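Local coordinates for protein HRI1 (Saccharomyces cerevisiae, PDB 3RBY), which is of unknown function and non-essential in yeast, but interacts with the protein HRR25 and may interact with SEC72, at residues L192-L197 against L209-E214; V215-Q220 against N234-E239; R37-P42 against P50-F55. One frame throughout, in Å; residues are numbered along the deposited sequence.

Interaction 1: residues L192-L197 against L209-E214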
loop_
_atom_site.group_PDB
_atom_site.type_symbol
_atom_site.label_atom_id
_atom_site.label_comp_id
_atom_site.label_asym_id
_atom_site.label_seq_id
_atom_site.Cartn_x
_atom_site.Cartn_y
_atom_site.Cartn_z
ATOM N N LEU A 192 6.427 -29.884 -3.793
ATOM C CA LEU A 192 6.506 -28.439 -4.078
ATOM C C LEU A 192 7.803 -27.730 -3.658
ATOM O O LEU A 192 8.391 -28.036 -2.618
ATOM C CB LEU A 192 5.303 -27.706 -3.495
ATOM C CG LEU A 192 3.948 -28.242 -3.954
ATOM C CD1 LEU A 192 2.815 -27.705 -3.084
ATOM C CD2 LEU A 192 3.707 -27.941 -5.435
ATOM N N ASN A 193 8.232 -26.783 -4.495
ATOM C CA ASN A 193 9.346 -25.880 -4.195
ATOM C C ASN A 193 9.042 -24.438 -4.646
ATOM O O ASN A 193 8.502 -24.222 -5.738
ATOM C CB ASN A 193 10.651 -26.363 -4.843
ATOM C CG ASN A 193 10.961 -27.816 -4.531
ATOM O OD1 ASN A 193 11.734 -28.122 -3.611
ATOM N ND2 ASN A 193 10.372 -28.724 -5.313
ATOM N N PHE A 194 9.362 -23.459 -3.795
ATOM C CA PHE A 194 9.186 -22.054 -4.147
ATOM C C PHE A 194 10.385 -21.261 -3.674
ATOM O O PHE A 194 11.035 -21.624 -2.696
ATOM C CB PHE A 194 7.940 -21.455 -3.494
ATOM C CG PHE A 194 6.672 -22.205 -3.783
ATOM C CD1 PHE A 194 6.041 -22.092 -5.022
ATOM C CD2 PHE A 194 6.096 -23.018 -2.807
ATOM C CE1 PHE A 194 4.858 -22.788 -5.288
ATOM C CE2 PHE A 194 4.916 -23.716 -3.061
ATOM C CZ PHE A 194 4.292 -23.602 -4.305
ATOM N N ILE A 195 10.676 -20.168 -4.360
ATOM C CA ILE A 195 11.663 -19.232 -3.862
ATOM C C ILE A 195 11.218 -17.806 -4.139
ATOM O O ILE A 195 10.538 -17.529 -5.147
ATOM C CB ILE A 195 13.021 -19.451 -4.508
ATOM C CG1 ILE A 195 12.880 -19.366 -6.024
ATOM C CG2 ILE A 195 13.577 -20.808 -4.106
ATOM C CD1 ILE A 195 14.181 -19.028 -6.732
ATOM N N ARG A 196 11.576 -16.923 -3.216
ATOM C CA ARG A 196 11.466 -15.496 -3.423
ATOM C C ARG A 196 12.857 -14.970 -3.134
ATOM O O ARG A 196 13.375 -15.133 -2.027
ATOM C CB ARG A 196 10.456 -14.877 -2.473
ATOM C CG ARG A 196 9.337 -14.160 -3.179
ATOM C CD ARG A 196 9.119 -12.787 -2.613
ATOM N NE ARG A 196 8.312 -12.818 -1.408
ATOM C CZ ARG A 196 6.987 -12.982 -1.353
ATOM N NH1 ARG A 196 6.391 -12.967 -0.171
ATOM N NH2 ARG A 196 6.250 -13.161 -2.440
ATOM N N LEU A 197 13.479 -14.392 -4.150
ATOM C CA LEU A 197 14.869 -13.999 -4.054
ATOM C C LEU A 197 14.947 -12.505 -4.318
ATOM O O LEU A 197 14.217 -11.991 -5.168
ATOM C CB LEU A 197 15.668 -14.735 -5.122
ATOM C CG LEU A 197 16.794 -15.698 -4.774
ATOM C CD1 LEU A 197 17.485 -16.071 -6.072
ATOM C CD2 LEU A 197 17.795 -15.088 -3.782
ATOM N N LEU A 209 12.327 -16.099 1.088
ATOM C CA LEU A 209 11.486 -17.259 1.282
ATOM C C LEU A 209 12.053 -18.392 0.430
ATOM O O LEU A 209 12.614 -18.163 -0.655
ATOM C CB LEU A 209 10.056 -16.900 0.907
ATOM C CG LEU A 209 9.001 -17.909 0.485
ATOM C CD1 LEU A 209 7.769 -17.109 0.111
ATOM C CD2 LEU A 209 9.452 -18.731 -0.710
ATOM N N SER A 210 11.957 -19.606 0.959
ATOM C CA SER A 210 12.525 -20.784 0.320
ATOM C C SER A 210 11.873 -22.029 0.899
ATOM O O SER A 210 12.108 -22.393 2.051
ATOM C CB SER A 210 14.039 -20.833 0.532
ATOM O OG SER A 210 14.571 -22.081 0.125
ATOM N N TYR A 211 11.045 -22.674 0.087
ATOM C CA TYR A 211 10.262 -23.810 0.524
ATOM C C TYR A 211 10.513 -25.006 -0.383
ATOM O O TYR A 211 10.413 -24.893 -1.608
ATOM C CB TYR A 211 8.781 -23.456 0.504
ATOM C CG TYR A 211 7.900 -24.582 0.966
ATOM C CD1 TYR A 211 7.499 -25.571 0.087
ATOM C CD2 TYR A 211 7.474 -24.666 2.289
ATOM C CE1 TYR A 211 6.693 -26.612 0.497
ATOM C CE2 TYR A 211 6.657 -25.712 2.719
ATOM C CZ TYR A 211 6.270 -26.687 1.814
ATOM O OH TYR A 211 5.451 -27.732 2.218
ATOM N N GLY A 212 10.849 -26.146 0.213
ATOM C CA GLY A 212 11.001 -27.375 -0.550
ATOM C C GLY A 212 12.438 -27.865 -0.567
ATOM O O GLY A 212 13.379 -27.105 -0.305
ATOM N N LYS A 213 12.627 -29.139 -0.886
ATOM C CA LYS A 213 13.957 -29.711 -0.768
ATOM C C LYS A 213 14.773 -29.684 -2.064
ATOM O O LYS A 213 15.985 -29.960 -2.046
ATOM C CB LYS A 213 13.889 -31.119 -0.165
ATOM C CG LYS A 213 12.736 -31.965 -0.680
ATOM C CD LYS A 213 13.067 -33.442 -0.530
ATOM C CE LYS A 213 11.833 -34.302 -0.680
ATOM N NZ LYS A 213 12.122 -35.658 -0.142
ATOM N N GLU A 214 14.135 -29.316 -3.176
ATOM C CA GLU A 214 14.843 -29.264 -4.462
ATOM C C GLU A 214 15.158 -27.843 -4.958
ATOM O O GLU A 214 15.492 -27.630 -6.138
ATOM C CB GLU A 214 14.059 -30.031 -5.511
ATOM C CG GLU A 214 13.618 -31.393 -5.040
ATOM C CD GLU A 214 13.274 -32.322 -6.187
ATOM O OE1 GLU A 214 14.190 -32.742 -6.935
ATOM O OE2 GLU A 214 12.078 -32.613 -6.347
HETATM O O HOH W 1 10.039 -30.404 -1.528
HETATM O O HOH W 2 10.390 -31.610 -4.318
#
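Main-chain hydrogen bonds tie F194 to Y211 in both directions: F194 N reaches Y211 O at 2.8 Å, and Y211 N returns to F194 O at 3.0 Å. Farther along, R196 N donates to L209 O, while the return bond from L209 N to R196 O is weak. CA-H...O contacts fill the intervals, as from N193 CA to Y211 O (3.0 Å).

Where the pairing ends, an asparagine side chain takes over. N193 CG stands beside its own backbone N (chi1 -51°), which brings OD1 to E214 N at 2.7 Å and holds the departing loop. One water links N193 ND2 to E214 OE2, and Y166 and K217 engage OE1 of the same carboxylate.

Apolar contacts gather on the F194, R196, L209 and Y211 face. The F194 and Y211 side chains run side by side, CD2 to CD1 4.1 Å apart. L209 CD1 rests over one face of the R196 guanidinium, whose nitrogens bond F22 O and Q178.

The arrangement is an antiparallel beta hairpin whose second strand, 205-211, is an outermost strand of the C-terminal sheet within this chain.

Interaction 2: residues V215-Q220 against N234-E239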
loop_
_atom_site.group_PDB
_atom_site.type_symbol
_atom_site.label_atom_id
_atom_site.label_comp_id
_atom_site.label_asym_id
_atom_site.label_seq_id
_atom_site.Cartn_x
_atom_site.Cartn_y
_atom_site.Cartn_z
ATOM N N VAL A 215 15.064 -26.883 -4.043
ATOM C CA VAL A 215 15.343 -25.476 -4.331
ATOM C C VAL A 215 16.680 -25.218 -5.031
ATOM O O VAL A 215 16.780 -24.309 -5.855
ATOM C CB VAL A 215 15.249 -24.647 -3.040
ATOM C CG1 VAL A 215 15.863 -23.276 -3.239
ATOM C CG2 VAL A 215 13.787 -24.553 -2.589
ATOM N N ASN A 216 17.705 -26.011 -4.730
ATOM C CA ASN A 216 18.995 -25.846 -5.427
ATOM C C ASN A 216 18.962 -26.255 -6.907
ATOM O O ASN A 216 19.987 -26.171 -7.600
ATOM C CB ASN A 216 20.139 -26.576 -4.697
ATOM C CG ASN A 216 20.053 -28.111 -4.818
ATOM O OD1 ASN A 216 18.979 -28.678 -5.023
ATOM N ND2 ASN A 216 21.194 -28.780 -4.664
ATOM N N LYS A 217 17.801 -26.716 -7.383
ATOM C CA LYS A 217 17.634 -27.022 -8.809
ATOM C C LYS A 217 16.971 -25.844 -9.536
ATOM O O LYS A 217 16.604 -25.957 -10.709
ATOM C CB LYS A 217 16.802 -28.288 -9.020
ATOM C CG LYS A 217 17.474 -29.613 -8.649
ATOM C CD LYS A 217 16.442 -30.755 -8.802
ATOM C CE LYS A 217 17.064 -32.158 -8.763
ATOM N NZ LYS A 217 17.101 -32.743 -7.390
ATOM N N ILE A 218 16.806 -24.729 -8.827
ATOM C CA ILE A 218 16.253 -23.513 -9.406
ATOM C C ILE A 218 17.339 -22.469 -9.617
ATOM O O ILE A 218 18.037 -22.084 -8.669
ATOM C CB ILE A 218 15.179 -22.914 -8.513
ATOM C CG1 ILE A 218 14.207 -24.011 -8.077
ATOM C CG2 ILE A 218 14.477 -21.797 -9.242
ATOM C CD1 ILE A 218 12.943 -23.486 -7.423
ATOM N N PRO A 219 17.491 -22.002 -10.863
ATOM C CA PRO A 219 18.572 -21.055 -11.178
ATOM C C PRO A 219 18.386 -19.757 -10.370
ATOM O O PRO A 219 17.246 -19.318 -10.167
ATOM C CB PRO A 219 18.408 -20.815 -12.685
ATOM C CG PRO A 219 17.555 -21.987 -13.184
ATOM C CD PRO A 219 16.637 -22.296 -12.029
ATOM N N GLN A 220 19.491 -19.181 -9.899
ATOM C CA GLN A 220 19.459 -18.058 -8.968
ATOM C C GLN A 220 20.250 -16.870 -9.514
ATOM O O GLN A 220 20.395 -15.848 -8.844
ATOM C CB GLN A 220 20.048 -18.483 -7.598
ATOM C CG GLN A 220 19.186 -19.465 -6.785
ATOM C CD GLN A 220 20.023 -20.467 -5.972
ATOM O OE1 GLN A 220 21.098 -20.129 -5.438
ATOM N NE2 GLN A 220 19.528 -21.705 -5.874
ATOM N N ASN A 234 21.959 -28.279 -11.140
ATOM C CA ASN A 234 21.942 -29.603 -10.510
ATOM C C ASN A 234 21.143 -30.623 -11.316
ATOM O O ASN A 234 20.195 -31.237 -10.808
ATOM C CB ASN A 234 21.406 -29.519 -9.069
ATOM C CG ASN A 234 22.471 -29.062 -8.077
ATOM O OD1 ASN A 234 22.328 -28.022 -7.433
ATOM N ND2 ASN A 234 23.545 -29.847 -7.949
ATOM N N GLY A 235 21.514 -30.786 -12.578
ATOM C CA GLY A 235 20.850 -31.757 -13.434
ATOM C C GLY A 235 19.479 -31.368 -13.979
ATOM O O GLY A 235 18.969 -32.038 -14.888
ATOM N N LEU A 236 18.873 -30.305 -13.441
ATOM C CA LEU A 236 17.595 -29.814 -13.971
ATOM C C LEU A 236 17.800 -28.706 -15.020
ATOM O O LEU A 236 18.458 -27.686 -14.761
ATOM C CB LEU A 236 16.693 -29.310 -12.850
ATOM C CG LEU A 236 15.289 -29.921 -12.747
ATOM C CD1 LEU A 236 14.240 -28.841 -12.698
ATOM C CD2 LEU A 236 14.981 -30.888 -13.877
ATOM N N ASN A 237 17.241 -28.922 -16.210
ATOM C CA ASN A 237 17.352 -27.955 -17.300
ATOM C C ASN A 237 16.196 -26.965 -17.312
ATOM O O ASN A 237 15.034 -27.331 -17.120
ATOM C CB ASN A 237 17.440 -28.664 -18.644
ATOM C CG ASN A 237 18.714 -29.467 -18.792
ATOM O OD1 ASN A 237 19.634 -29.338 -17.984
ATOM N ND2 ASN A 237 18.780 -30.296 -19.830
ATOM N N TRP A 238 16.536 -25.704 -17.513
ATOM C CA TRP A 238 15.539 -24.678 -17.710
ATOM C C TRP A 238 15.867 -23.994 -19.007
ATOM O O TRP A 238 17.041 -23.907 -19.379
ATOM C CB TRP A 238 15.605 -23.645 -16.595
ATOM C CG TRP A 238 15.351 -24.221 -15.253
ATOM C CD1 TRP A 238 16.153 -25.093 -14.559
ATOM C CD2 TRP A 238 14.214 -23.968 -14.425
ATOM N NE1 TRP A 238 15.570 -25.403 -13.349
ATOM C CE2 TRP A 238 14.383 -24.722 -13.238
ATOM C CE3 TRP A 238 13.069 -23.181 -14.568
ATOM C CZ2 TRP A 238 13.446 -24.699 -12.197
ATOM C CZ3 TRP A 238 12.133 -23.163 -13.545
ATOM C CH2 TRP A 238 12.328 -23.919 -12.370
ATOM N N GLU A 239 14.831 -23.491 -19.674
ATOM C CA GLU A 239 14.992 -22.679 -20.870
ATOM C C GLU A 239 14.619 -21.231 -20.545
ATOM O O GLU A 239 13.591 -20.972 -19.906
ATOM C CB GLU A 239 14.093 -23.219 -21.994
ATOM C CG GLU A 239 14.391 -22.624 -23.372
ATOM C CD GLU A 239 13.279 -22.892 -24.393
ATOM O OE1 GLU A 239 13.265 -22.209 -25.453
ATOM O OE2 GLU A 239 12.414 -23.772 -24.127
#
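W238 and P219 meet where the loop after strand 205-211 folds back over strand 236-244 of the antiparallel C-terminal sheet. The proline ring lies on one face of the indole in a CH-pi contact, its CD 3.5 Å from the centroid of the five-membered ring and almost on the ring normal. At the edge of the same indole, NE1 donates to K217 O at 2.9 Å. This bond is bent (138° at the hydrogen) and the carbonyl oxygen stands 24° out of the ring plane, yet the donor comes nearly straight down the C=O axis. One face and the NE1 edge are thus engaged by loop residues two positions apart, which probably limits how far the indole can turn. I218 CG1 adds an apolar touch at CZ2, 4.2 Å away.

Beside the tryptophan, K217 lays its aliphatic chain across L236, K217 CB lying 4.0 Å from L236 CB, and passes N234 O with CG at 3.8 Å. Its ammonium end goes to E214 in a salt bridge. A leucine in place of W238 would probably leave K217 O without its donor and P219 without the flat surface it rests on.

Outside this shell, L159 and V161 of the neighbouring strand 156-161, and V170 and L181 of the two strands beyond it, pack against W238. A chi1 of -61° sets CG beside the backbone N and puts the indole under the loop. The carbonyl NE1 uses belongs to the 3-10 turn of 215-217, which probably helps to position it, I218 N bonding V215 O at 3.0 Å.

Interaction 3: residues R37-P42 against P50-F55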
loop_
_atom_site.group_PDB
_atom_site.type_symbol
_atom_site.label_atom_id
_atom_site.label_comp_id
_atom_site.label_asym_id
_atom_site.label_seq_id
_atom_site.Cartn_x
_atom_site.Cartn_y
_atom_site.Cartn_z
ATOM N N ARG A 37 1.988 -16.587 -2.008
ATOM C CA ARG A 37 1.191 -15.982 -0.926
ATOM C C ARG A 37 1.527 -16.534 0.465
ATOM O O ARG A 37 0.653 -17.026 1.181
ATOM C CB ARG A 37 -0.308 -16.095 -1.253
ATOM C CG ARG A 37 -0.599 -15.679 -2.728
ATOM C CD ARG A 37 -2.069 -15.382 -3.056
ATOM N NE ARG A 37 -2.156 -14.730 -4.360
ATOM C CZ ARG A 37 -3.264 -14.254 -4.926
ATOM N NH1 ARG A 37 -4.434 -14.354 -4.314
ATOM N NH2 ARG A 37 -3.191 -13.660 -6.117
ATOM N N PRO A 38 2.804 -16.428 0.860
ATOM C CA PRO A 38 3.233 -16.965 2.163
ATOM C C PRO A 38 2.520 -16.232 3.293
ATOM O O PRO A 38 2.372 -15.014 3.204
ATOM C CB PRO A 38 4.734 -16.648 2.193
ATOM C CG PRO A 38 4.868 -15.426 1.320
ATOM C CD PRO A 38 3.820 -15.555 0.246
ATOM N N PHE A 39 2.061 -16.947 4.319
ATOM C CA PHE A 39 1.531 -16.290 5.521
ATOM C C PHE A 39 2.627 -15.506 6.229
ATOM O O PHE A 39 3.806 -15.898 6.180
ATOM C CB PHE A 39 0.994 -17.324 6.507
ATOM C CG PHE A 39 -0.209 -18.056 6.022
ATOM C CD1 PHE A 39 -0.157 -19.424 5.788
ATOM C CD2 PHE A 39 -1.401 -17.376 5.800
ATOM C CE1 PHE A 39 -1.292 -20.099 5.349
ATOM C CE2 PHE A 39 -2.529 -18.031 5.357
ATOM C CZ PHE A 39 -2.485 -19.392 5.131
ATOM N N VAL A 40 2.249 -14.416 6.899
ATOM C CA VAL A 40 3.220 -13.638 7.680
ATOM C C VAL A 40 3.414 -14.271 9.053
ATOM O O VAL A 40 4.554 -14.429 9.531
ATOM C CB VAL A 40 2.789 -12.180 7.863
ATOM C CG1 VAL A 40 3.768 -11.467 8.776
ATOM C CG2 VAL A 40 2.705 -11.473 6.501
ATOM N N LYS A 41 2.285 -14.622 9.674
ATOM C CA LYS A 41 2.268 -15.297 10.965
ATOM C C LYS A 41 1.493 -16.620 10.893
ATOM O O LYS A 41 0.342 -16.716 11.343
ATOM C CB LYS A 41 1.694 -14.374 12.039
ATOM C CG LYS A 41 2.568 -13.156 12.328
ATOM C CD LYS A 41 1.998 -12.321 13.472
ATOM C CE LYS A 41 2.089 -10.827 13.152
ATOM N NZ LYS A 41 1.301 -9.982 14.106
ATOM N N PRO A 42 2.130 -17.636 10.322
ATOM C CA PRO A 42 1.502 -18.950 10.174
ATOM C C PRO A 42 1.350 -19.662 11.513
ATOM O O PRO A 42 2.232 -19.569 12.366
ATOM C CB PRO A 42 2.492 -19.707 9.289
ATOM C CG PRO A 42 3.805 -19.079 9.582
ATOM C CD PRO A 42 3.516 -17.626 9.824
ATOM N N PRO A 50 3.330 -23.123 4.677
ATOM C CA PRO A 50 3.100 -21.731 5.076
ATOM C C PRO A 50 2.706 -20.834 3.913
ATOM O O PRO A 50 3.345 -19.810 3.673
ATOM C CB PRO A 50 4.461 -21.301 5.630
ATOM C CG PRO A 50 5.440 -22.151 4.902
ATOM C CD PRO A 50 4.762 -23.475 4.693
ATOM N N PHE A 51 1.654 -21.221 3.206
ATOM C CA PHE A 51 1.123 -20.407 2.115
ATOM C C PHE A 51 -0.387 -20.456 2.125
ATOM O O PHE A 51 -0.974 -21.534 2.306
ATOM C CB PHE A 51 1.586 -20.955 0.768
ATOM C CG PHE A 51 3.074 -21.026 0.623
ATOM C CD1 PHE A 51 3.768 -22.194 0.929
ATOM C CD2 PHE A 51 3.782 -19.930 0.170
ATOM C CE1 PHE A 51 5.145 -22.256 0.785
ATOM C CE2 PHE A 51 5.157 -19.985 0.022
ATOM C CZ PHE A 51 5.845 -21.147 0.334
ATOM N N GLU A 52 -1.016 -19.310 1.894
ATOM C CA GLU A 52 -2.463 -19.242 1.784
ATOM C C GLU A 52 -2.797 -19.867 0.436
ATOM O O GLU A 52 -3.817 -20.538 0.281
ATOM C CB GLU A 52 -2.951 -17.812 2.011
ATOM C CG GLU A 52 -4.322 -17.522 1.427
ATOM C CD GLU A 52 -4.690 -16.054 1.511
ATOM O OE1 GLU A 52 -4.601 -15.358 0.479
ATOM O OE2 GLU A 52 -5.067 -15.596 2.610
ATOM N N TRP A 53 -1.921 -19.640 -0.537
ATOM C CA TRP A 53 -2.094 -20.172 -1.883
ATOM C C TRP A 53 -0.908 -19.795 -2.768
ATOM O O TRP A 53 -0.061 -18.993 -2.378
ATOM C CB TRP A 53 -3.381 -19.567 -2.446
ATOM C CG TRP A 53 -3.835 -20.202 -3.724
ATOM C CD1 TRP A 53 -3.632 -21.494 -4.114
ATOM C CD2 TRP A 53 -4.567 -19.575 -4.783
ATOM N NE1 TRP A 53 -4.193 -21.710 -5.348
ATOM C CE2 TRP A 53 -4.774 -20.547 -5.780
ATOM C CE3 TRP A 53 -5.070 -18.285 -4.983
ATOM C CZ2 TRP A 53 -5.460 -20.270 -6.961
ATOM C CZ3 TRP A 53 -5.750 -18.013 -6.155
ATOM C CH2 TRP A 53 -5.939 -19.001 -7.129
ATOM N N ALA A 54 -0.855 -20.381 -3.959
ATOM C CA ALA A 54 0.217 -20.105 -4.909
ATOM C C ALA A 54 -0.176 -20.586 -6.300
ATOM O O ALA A 54 -0.740 -21.669 -6.451
ATOM C CB ALA A 54 1.509 -20.765 -4.461
ATOM N N PHE A 55 0.122 -19.781 -7.315
ATOM C CA PHE A 55 -0.233 -20.138 -8.681
ATOM C C PHE A 55 0.692 -19.447 -9.670
ATOM O O PHE A 55 1.402 -18.496 -9.322
ATOM C CB PHE A 55 -1.708 -19.833 -8.988
ATOM C CG PHE A 55 -2.077 -18.359 -8.948
ATOM C CD1 PHE A 55 -2.791 -17.834 -7.868
ATOM C CD2 PHE A 55 -1.757 -17.510 -10.003
ATOM C CE1 PHE A 55 -3.163 -16.481 -7.830
ATOM C CE2 PHE A 55 -2.132 -16.155 -9.981
ATOM C CZ PHE A 55 -2.835 -15.641 -8.888
HETATM O O HOH W 3 -5.019 -16.028 -1.886
#
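R37 opens the contact against W53 and F55, at the end of a beta hairpin in which strands 33-38 and 51-57 are antiparallel neighbours in the larger N-terminal sheet. Its backbone N makes a weak bond to W53 O, and CB packs on that same oxygen. Beyond CG the chain is extended (chi2 -164°), which carries the guanidinium past W53 to F55. There one guanidinium face receives the edge of the phenyl ring, with NH2 3.3 Å from F55 CE1 and the two planes 58° apart. NH1 lies at the edge of the W53 indole, 4.0 Å from CE3. A water joins NH1 to E52 OE1, but the direct ionic partners are others: E128 for R37 and R8 for E52.

R37 O accepts a nearly straight bond from E52 N at 2.9 Å, just where the second strand turns a corner. P38 then faces F51 as a non-hydrogen-bonded pair, its CA 3.6 Å from F51 CD2, while F51 also meets F194 and Y211 of the other sheet.

F39 N bonds P50 O at 3.2 Å. The F39 ring lies against the backbone of the corner: E52 N sits over one face, toward the rim, and E52 CB comes within 3.4 Å of F39 CE2. The E52 carboxylate plane is close to perpendicular to this ring.

Past F39 the chain leaves its partner. V40 and K41 approach the second subunit, where K41 NZ forms a long, weak ion pair with D104 of that chain. P42 returns at the mouth of the connecting loop, its CB 4.5 Å from P50 CB.

How the interactions relate
In chain order the contacts run 37-42 with 50-55, then 192-197 with 209-214, then 215-220 with 234-239, each closing before the next begins. Interaction 3 belongs to the ten-stranded sheet, whereas interactions 1 and 2 share the seven-stranded one. Interaction 1 is central: its centre lies about 12 Å from each of the others, and it touches both. R196 and L209 pack on P38, and Y211 on P50 and F51, joining the two sheets; on the opposite face of the hairpin, I195 meets V215 and I218. Interactions 2 and 3, with centres about 23 Å apart, do not touch; the 192-211 hairpin, in contact with both, lies between them.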